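Local atomic coordinates of extracellular ligand-binding receptor (Rhodopseudomonas palustris, PDB entry 3SG0), a protein that probably serves as the periplasmic solute-binding component of a transport system, capturing aromatic acids such as benzoylformate (phenylglyoxylate) between two lobes. Residues P128-E131 with R132-W135; V136-V139 with V140-D144; A233-E236 with R237-G241. All coordinates share one frame; numbering follows the deposited sequence.

Overall arrangement
Three local contacts follow one another along the chain, and none nests within or crosses another. Contact 1 (128-135) closes a turn in the loop between strands 116-118 and 136-138 of the first sheet. Contact 2 (136-144) starts where it ends, the two centres about 13 Å apart: from that edge strand the chain passes through the ligand region into helix 143-156, which leads to strand 161-167 of the second sheet. The chain then builds the second sheet, and contact 3 (233-241) turns helix 228-236 into strand 242-244, one of that sheet's two outermost strands. Its centre is about 43 Å from that of contact 1, on the opposite side of the chain's centre, and about 32 Å from that of contact 2.

Contact 1: residues P128-E131 with R132-W135; sequences PMDE and RRKW
Asp-130 folds its carboxylate back over the start of the short 3-10 turn at 133-135, where both of its oxygens meet the two arginines that follow. With chi1 at 62°, CG sits between the backbone N and the carbonyl carbon, which brings Asp-130 OD1 within 2.8 Å of Arg-132 N, closing an Asx turn. Arg-133 N also lies 2.8 Å from Asp-130 OD1 and meets it nearly straight; the two amides come from opposite faces of the carboxylate plane. OD2 turns to the guanidinium groups. Arg-133, extended from CG to NE, brings NH1 to 2.8 Å from Asp-130 OD2 in a salt bridge with weak hydrogen-bond geometry, the Arg-133 guanidinium plane standing at 90° to the carboxylate. Arg-132 NH2 stands 3.3 Å from Asp-130 OD2 but interacts by charge alone. Arg-132 is modelled in two conformations, so its pairings describe one of them; NE here faces Glu-131 OE2, and NH1 bonds Asp-107 of helix 99-111. Met-129, a selenomethionine bent at chi2 and chi3, curls SE to 3.4 Å from Lys-134 N, and the Lys-134 chain crosses it at about a right angle on its way to Pro-361 O. Two amides and the Arg-133 guanidinium, joined by Arg-132 in the conformer described, would be expected to stabilise ionised Asp-130 and hold its rotation.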
loop_
_atom_site.group_PDB
_atom_site.type_symbol
_atom_site.label_atom_id
_atom_site.label_comp_id
_atom_site.label_asym_id
_atom_site.label_seq_id
_atom_site.Cartn_x
_atom_site.Cartn_y
_atom_site.Cartn_z
ATOM N N PRO A 128 9.274 -3.471 -13.847
ATOM C CA PRO A 128 10.082 -4.690 -13.951
ATOM C C PRO A 128 11.369 -4.548 -13.146
ATOM O O PRO A 128 11.800 -3.435 -12.837
ATOM C CB PRO A 128 10.408 -4.757 -15.444
ATOM C CG PRO A 128 10.382 -3.331 -15.880
ATOM C CD PRO A 128 9.259 -2.713 -15.111
HETATM N N MSE A 129 11.987 -5.667 -12.821
HETATM C CA MSE A 129 13.243 -5.647 -12.097
HETATM C C MSE A 129 14.310 -4.876 -12.872
HETATM O O MSE A 129 14.335 -4.862 -14.109
HETATM C CB MSE A 129 13.687 -7.085 -11.846
HETATM C CG MSE A 129 14.966 -7.245 -11.035
HETATM SE SE MSE A 129 14.969 -6.296 -9.326
HETATM C CE MSE A 129 13.288 -6.975 -8.638
ATOM N N ASP A 130 15.189 -4.212 -12.133
ATOM C CA ASP A 130 16.385 -3.631 -12.721
ATOM C C ASP A 130 17.465 -3.624 -11.646
ATOM O O ASP A 130 17.263 -4.168 -10.554
ATOM C CB ASP A 130 16.122 -2.250 -13.344
ATOM C CG ASP A 130 15.670 -1.216 -12.338
ATOM O OD1 ASP A 130 16.171 -1.227 -11.188
ATOM O OD2 ASP A 130 14.816 -0.376 -12.694
ATOM N N GLU A 131 18.611 -3.027 -11.960
ATOM C CA GLU A 131 19.762 -3.096 -11.080
ATOM C C GLU A 131 19.596 -2.280 -9.793
ATOM O O GLU A 131 20.355 -2.460 -8.837
ATOM C CB GLU A 131 21.023 -2.686 -11.852
ATOM C CG GLU A 131 21.269 -1.193 -11.994
ATOM C CD GLU A 131 20.408 -0.486 -13.018
ATOM O OE1 GLU A 131 19.555 -1.103 -13.698
ATOM O OE2 GLU A 131 20.608 0.737 -13.150
ATOM N N ARG A 132 18.619 -1.382 -9.768
ATOM C CA ARG A 132 18.344 -0.560 -8.590
ATOM C C ARG A 132 17.248 -1.180 -7.734
ATOM O O ARG A 132 17.341 -1.228 -6.505
ATOM C CB ARG A 132 17.949 0.854 -9.014
ATOM C CG ARG A 132 19.123 1.659 -9.555
ATOM C CD ARG A 132 18.656 2.868 -10.345
ATOM N NE ARG A 132 17.939 2.468 -11.552
ATOM C CZ ARG A 132 16.830 3.049 -11.993
ATOM N NH1 ARG A 132 16.302 4.067 -11.330
ATOM N NH2 ARG A 132 16.250 2.614 -13.101
ATOM N N ARG A 133 16.193 -1.650 -8.396
ATOM C CA ARG A 133 15.083 -2.302 -7.727
ATOM C C ARG A 133 15.505 -3.620 -7.082
ATOM O O ARG A 133 14.763 -4.176 -6.270
ATOM C CB ARG A 133 13.901 -2.445 -8.690
ATOM C CG ARG A 133 13.242 -1.106 -8.982
ATOM C CD ARG A 133 12.432 -1.113 -10.275
ATOM N NE ARG A 133 11.619 0.095 -10.393
ATOM C CZ ARG A 133 12.066 1.293 -10.752
ATOM N NH1 ARG A 133 13.339 1.468 -11.101
ATOM N NH2 ARG A 133 11.229 2.324 -10.767
ATOM N N LYS A 134 16.716 -4.104 -7.388
ATOM C CA LYS A 134 17.288 -5.223 -6.645
ATOM C C LYS A 134 17.327 -4.944 -5.153
ATOM O O LYS A 134 17.362 -5.873 -4.350
ATOM C CB LYS A 134 18.719 -5.522 -7.090
ATOM C CG LYS A 134 18.841 -6.455 -8.255
ATOM C CD LYS A 134 18.337 -7.853 -7.958
ATOM C CE LYS A 134 18.315 -8.597 -9.260
ATOM N NZ LYS A 134 17.701 -9.920 -9.074
ATOM N N TRP A 135 17.380 -3.663 -4.790
ATOM C CA TRP A 135 17.475 -3.258 -3.393
ATOM C C TRP A 135 16.119 -2.988 -2.747
ATOM O O TRP A 135 16.074 -2.658 -1.567
ATOM C CB TRP A 135 18.404 -2.037 -3.258
ATOM C CG TRP A 135 19.815 -2.402 -3.566
ATOM C CD1 TRP A 135 20.447 -2.296 -4.765
ATOM C CD2 TRP A 135 20.749 -3.003 -2.668
ATOM N NE1 TRP A 135 21.727 -2.782 -4.669
ATOM C CE2 TRP A 135 21.940 -3.219 -3.387
ATOM C CE3 TRP A 135 20.699 -3.368 -1.314
ATOM C CZ2 TRP A 135 23.069 -3.792 -2.804
ATOM C CZ3 TRP A 135 21.821 -3.933 -0.736
ATOM C CH2 TRP A 135 22.988 -4.144 -1.482
#

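Contact 2: residues V136-V139 with V140-D144; sequences VYKV and VPNDD
Lys-138 spans the turn to Val-140 and Asn-142 where the chain leaves edge strand 136-138 for helix 143-156, one of the connections between the two lobes of this type I periplasmic binding protein fold. Along the strand, Val-136 offers its carbonyl to His-364, whose ring stacks with that of Tyr-137. The Tyr-137 backbone is paired with Leu-116 and Thr-118, which fixes the strand at the margin of the first sheet. Lys-138 then carries the contact. Its chain runs straight from CA to CE, with CG anti to the backbone N (chi1 179°), and bends only at the last torsion, chi4 -70°, which drops the ammonium group between two acceptors of the following turn. Val-140 O lies 2.8 Å from Lys-138 NZ, with the nitrogen standing above the plane of that carbonyl. Ala-121 O, from a residue that binds phenylglyoxylate, is a third acceptor for the same buried nitrogen. Val-139 turns the chain at its helical backbone angles and packs its methyls against Leu-317 and its neighbours in helix 306-328. The next side chain, Val-140, belongs to the pocket and touches the bound benzoylformate, so the lysine grips the carbonyl of the same residue whose side chain meets the ligand. Asn-142 occupies the N-cap position of the helix, yet its side chain makes no capping bond: OD1 instead takes Lys-138 NZ at 2.8 Å, in the plane of the amide carbonyl and on a lone pair.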
loop_
_atom_site.group_PDB
_atom_site.type_symbol
_atom_site.label_atom_id
_atom_site.label_comp_id
_atom_site.label_asym_id
_atom_site.label_seq_id
_atom_site.Cartn_x
_atom_site.Cartn_y
_atom_site.Cartn_z
ATOM N N VAL A 136 15.026 -3.143 -3.488
ATOM C CA VAL A 136 13.711 -2.720 -3.018
ATOM C C VAL A 136 12.762 -3.904 -2.890
ATOM O O VAL A 136 12.704 -4.756 -3.784
ATOM C CB VAL A 136 13.104 -1.692 -4.003
ATOM C CG1 VAL A 136 11.771 -1.145 -3.484
ATOM C CG2 VAL A 136 14.085 -0.565 -4.250
ATOM N N TYR A 137 12.021 -3.956 -1.786
ATOM C CA TYR A 137 10.976 -4.959 -1.575
ATOM C C TYR A 137 9.673 -4.249 -1.267
ATOM O O TYR A 137 9.676 -3.084 -0.850
ATOM C CB TYR A 137 11.373 -5.930 -0.458
ATOM C CG TYR A 137 12.567 -6.745 -0.855
ATOM C CD1 TYR A 137 12.421 -7.867 -1.657
ATOM C CD2 TYR A 137 13.851 -6.364 -0.490
ATOM C CE1 TYR A 137 13.514 -8.607 -2.049
ATOM C CE2 TYR A 137 14.955 -7.092 -0.897
ATOM C CZ TYR A 137 14.774 -8.211 -1.681
ATOM O OH TYR A 137 15.848 -8.962 -2.113
ATOM N N LYS A 138 8.559 -4.949 -1.443
ATOM C CA LYS A 138 7.268 -4.277 -1.451
ATOM C C LYS A 138 6.152 -5.206 -1.004
ATOM O O LYS A 138 5.724 -6.076 -1.763
ATOM C CB LYS A 138 7.006 -3.779 -2.875
ATOM C CG LYS A 138 5.694 -3.067 -3.093
ATOM C CD LYS A 138 5.629 -2.507 -4.510
ATOM C CE LYS A 138 4.329 -1.802 -4.799
ATOM N NZ LYS A 138 3.200 -2.764 -4.871
ATOM N N VAL A 139 5.660 -5.011 0.213
ATOM C CA VAL A 139 4.617 -5.891 0.735
ATOM C C VAL A 139 3.207 -5.609 0.230
ATOM O O VAL A 139 2.374 -6.518 0.259
ATOM C CB VAL A 139 4.600 -5.948 2.277
ATOM C CG1 VAL A 139 5.902 -6.535 2.800
ATOM C CG2 VAL A 139 4.272 -4.589 2.896
ATOM N N VAL A 140 2.894 -4.393 -0.214
ATOM C CA VAL A 140 1.547 -4.140 -0.734
ATOM C C VAL A 140 1.476 -4.756 -2.123
ATOM O O VAL A 140 2.379 -4.546 -2.921
ATOM C CB VAL A 140 1.252 -2.632 -0.816
ATOM C CG1 VAL A 140 -0.094 -2.392 -1.485
ATOM C CG2 VAL A 140 1.275 -2.012 0.571
ATOM N N PRO A 141 0.422 -5.534 -2.433
ATOM C CA PRO A 141 0.377 -6.099 -3.790
ATOM C C PRO A 141 0.399 -5.037 -4.881
ATOM O O PRO A 141 -0.241 -3.992 -4.769
ATOM C CB PRO A 141 -0.947 -6.869 -3.795
ATOM C CG PRO A 141 -1.138 -7.258 -2.353
ATOM C CD PRO A 141 -0.690 -6.031 -1.603
ATOM N N ASN A 142 1.146 -5.321 -5.943
ATOM C CA ASN A 142 1.216 -4.416 -7.079
ATOM C C ASN A 142 -0.174 -4.065 -7.602
ATOM O O ASN A 142 -1.035 -4.937 -7.782
ATOM C CB ASN A 142 2.031 -5.045 -8.205
ATOM C CG ASN A 142 3.524 -5.064 -7.924
ATOM O OD1 ASN A 142 4.020 -4.414 -7.006
ATOM N ND2 ASN A 142 4.250 -5.816 -8.743
ATOM N N ASP A 143 -0.374 -2.780 -7.888
ATOM C CA ASP A 143 -1.674 -2.292 -8.321
ATOM C C ASP A 143 -2.167 -2.937 -9.600
ATOM O O ASP A 143 -3.376 -3.012 -9.804
ATOM C CB ASP A 143 -1.663 -0.772 -8.490
ATOM C CG ASP A 143 -1.671 -0.047 -7.168
ATOM O OD1 ASP A 143 -2.430 -0.483 -6.266
ATOM O OD2 ASP A 143 -0.919 0.939 -7.033
ATOM N N ASP A 144 -1.275 -3.395 -10.473
ATOM C CA ASP A 144 -1.753 -4.031 -11.695
ATOM C C ASP A 144 -2.543 -5.311 -11.410
ATOM O O ASP A 144 -3.511 -5.614 -12.114
ATOM C CB ASP A 144 -0.646 -4.227 -12.754
ATOM C CG ASP A 144 0.537 -5.050 -12.270
ATOM O OD1 ASP A 144 0.761 -5.185 -11.059
ATOM O OD2 ASP A 144 1.283 -5.557 -13.141
#

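Contact 3: residues A233-E236 with R237-G241; sequences ALRE and RGFKG
The guanidinium group of Arg-235 presents its edge to two backbone carbonyls of the turn that follows it, Phe-239 O and Gly-241 O, both lying close to its plane. Arg-235 NH1 and NH2 close end-on upon Gly-241 O, NH1 at 2.8 Å and NH2 at 3.0 Å, so that one oxygen is held by two donors. Arg-235 NH1 also donates to Phe-239 O at 2.9 Å, approaching from above that carbonyl's plane. The phenyl ring of Phe-239 has Gly-241 N on one face, 3.5 Å above the plane and over its centre, while Leu-234 CD2 and Arg-235 NH1 approach it obliquely. A chi1 of -174°, with CG anti to the backbone N, swings the Phe-239 ring under that amide nitrogen. Phe-239 CB meets Leu-234 CB in an apolar contact at 4.2 Å. Leu-234 and Phe-239 both continue onto Val-218, packing the end of helix 228-236 and the turn onto strand 217-221 of the second sheet. The helix stops in a Schellman motif: Phe-239 N donates to Leu-234 O at 3.0 Å and Gly-238 N to Arg-235 O at 3.1 Å. Gly-238 is the C-prime residue, its positive phi (101°) reversing the chain. Arg-237 N still makes a helical bond to Ala-233 O, and the first carbons of its side chain lie against that carbonyl before the chain runs on along helix 204-212. A water donates to both Arg-235 O and Phe-239 O, and accepts from Lys-240 NZ at 3.0 Å.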
loop_
_atom_site.group_PDB
_atom_site.type_symbol
_atom_site.label_atom_id
_atom_site.label_comp_id
_atom_site.label_asym_id
_atom_site.label_seq_id
_atom_site.Cartn_x
_atom_site.Cartn_y
_atom_site.Cartn_z
ATOM N N ALA A 233 -18.985 13.786 -4.351
ATOM C CA ALA A 233 -19.365 14.721 -5.404
ATOM C C ALA A 233 -20.243 14.043 -6.449
ATOM O O ALA A 233 -21.238 14.615 -6.900
ATOM C CB ALA A 233 -18.127 15.334 -6.046
ATOM N N LEU A 234 -19.896 12.818 -6.823
ATOM C CA LEU A 234 -20.723 12.064 -7.755
ATOM C C LEU A 234 -22.126 11.857 -7.192
ATOM O O LEU A 234 -23.124 12.083 -7.886
ATOM C CB LEU A 234 -20.071 10.720 -8.075
ATOM C CG LEU A 234 -18.915 10.782 -9.075
ATOM C CD1 LEU A 234 -18.014 9.574 -8.937
ATOM C CD2 LEU A 234 -19.454 10.900 -10.499
ATOM N N ARG A 235 -22.213 11.430 -5.935
ATOM C CA ARG A 235 -23.515 11.164 -5.335
ATOM C C ARG A 235 -24.337 12.443 -5.198
ATOM O O ARG A 235 -25.541 12.448 -5.474
ATOM C CB ARG A 235 -23.376 10.464 -3.978
ATOM C CG ARG A 235 -22.796 9.055 -4.052
ATOM C CD ARG A 235 -23.704 8.109 -4.828
ATOM N NE ARG A 235 -23.235 6.727 -4.745
ATOM C CZ ARG A 235 -23.233 5.874 -5.765
ATOM N NH1 ARG A 235 -23.683 6.254 -6.952
ATOM N NH2 ARG A 235 -22.779 4.635 -5.595
ATOM N N GLU A 236 -23.690 13.526 -4.785
ATOM C CA GLU A 236 -24.388 14.790 -4.591
ATOM C C GLU A 236 -24.926 15.338 -5.911
ATOM O O GLU A 236 -25.943 16.037 -5.935
ATOM C CB GLU A 236 -23.471 15.798 -3.893
ATOM C CG GLU A 236 -23.215 15.446 -2.431
ATOM C CD GLU A 236 -22.078 16.235 -1.815
ATOM O OE1 GLU A 236 -21.501 17.099 -2.510
ATOM O OE2 GLU A 236 -21.757 15.983 -0.634
ATOM N N ARG A 237 -24.250 15.013 -7.008
ATOM C CA ARG A 237 -24.659 15.493 -8.327
ATOM C C ARG A 237 -25.540 14.506 -9.086
ATOM O O ARG A 237 -25.777 14.664 -10.287
ATOM C CB ARG A 237 -23.446 15.923 -9.156
ATOM C CG ARG A 237 -22.649 17.024 -8.473
ATOM C CD ARG A 237 -22.051 18.022 -9.444
ATOM N NE ARG A 237 -21.601 19.222 -8.741
ATOM C CZ ARG A 237 -22.200 20.409 -8.817
ATOM N NH1 ARG A 237 -21.719 21.439 -8.135
ATOM N NH2 ARG A 237 -23.270 20.573 -9.581
ATOM N N GLY A 238 -26.028 13.490 -8.378
ATOM C CA GLY A 238 -27.097 12.654 -8.891
ATOM C C GLY A 238 -26.700 11.314 -9.469
ATOM O O GLY A 238 -27.560 10.567 -9.934
ATOM N N PHE A 239 -25.414 10.987 -9.450
ATOM C CA PHE A 239 -25.010 9.702 -9.988
ATOM C C PHE A 239 -25.446 8.576 -9.060
ATOM O O PHE A 239 -25.109 8.570 -7.876
ATOM C CB PHE A 239 -23.505 9.635 -10.232
ATOM C CG PHE A 239 -23.086 8.377 -10.918
ATOM C CD1 PHE A 239 -23.433 8.161 -12.244
ATOM C CD2 PHE A 239 -22.382 7.391 -10.246
ATOM C CE1 PHE A 239 -23.080 7.002 -12.888
ATOM C CE2 PHE A 239 -22.022 6.225 -10.890
ATOM C CZ PHE A 239 -22.373 6.031 -12.215
ATOM N N LYS A 240 -26.202 7.628 -9.606
ATOM C CA LYS A 240 -26.774 6.557 -8.799
ATOM C C LYS A 240 -26.148 5.192 -9.081
ATOM O O LYS A 240 -26.435 4.221 -8.384
ATOM C CB LYS A 240 -28.292 6.495 -8.997
ATOM C CG LYS A 240 -29.010 7.782 -8.619
ATOM C CD LYS A 240 -30.007 7.550 -7.493
ATOM C CE LYS A 240 -30.767 8.824 -7.147
ATOM N NZ LYS A 240 -29.867 9.891 -6.626
ATOM N N GLY A 241 -25.293 5.117 -10.097
ATOM C CA GLY A 241 -24.690 3.852 -10.481
ATOM C C GLY A 241 -23.607 3.358 -9.537
ATOM O O GLY A 241 -23.291 3.993 -8.531
HETATM O O HOH W 1 -26.891 10.239 -6.248
#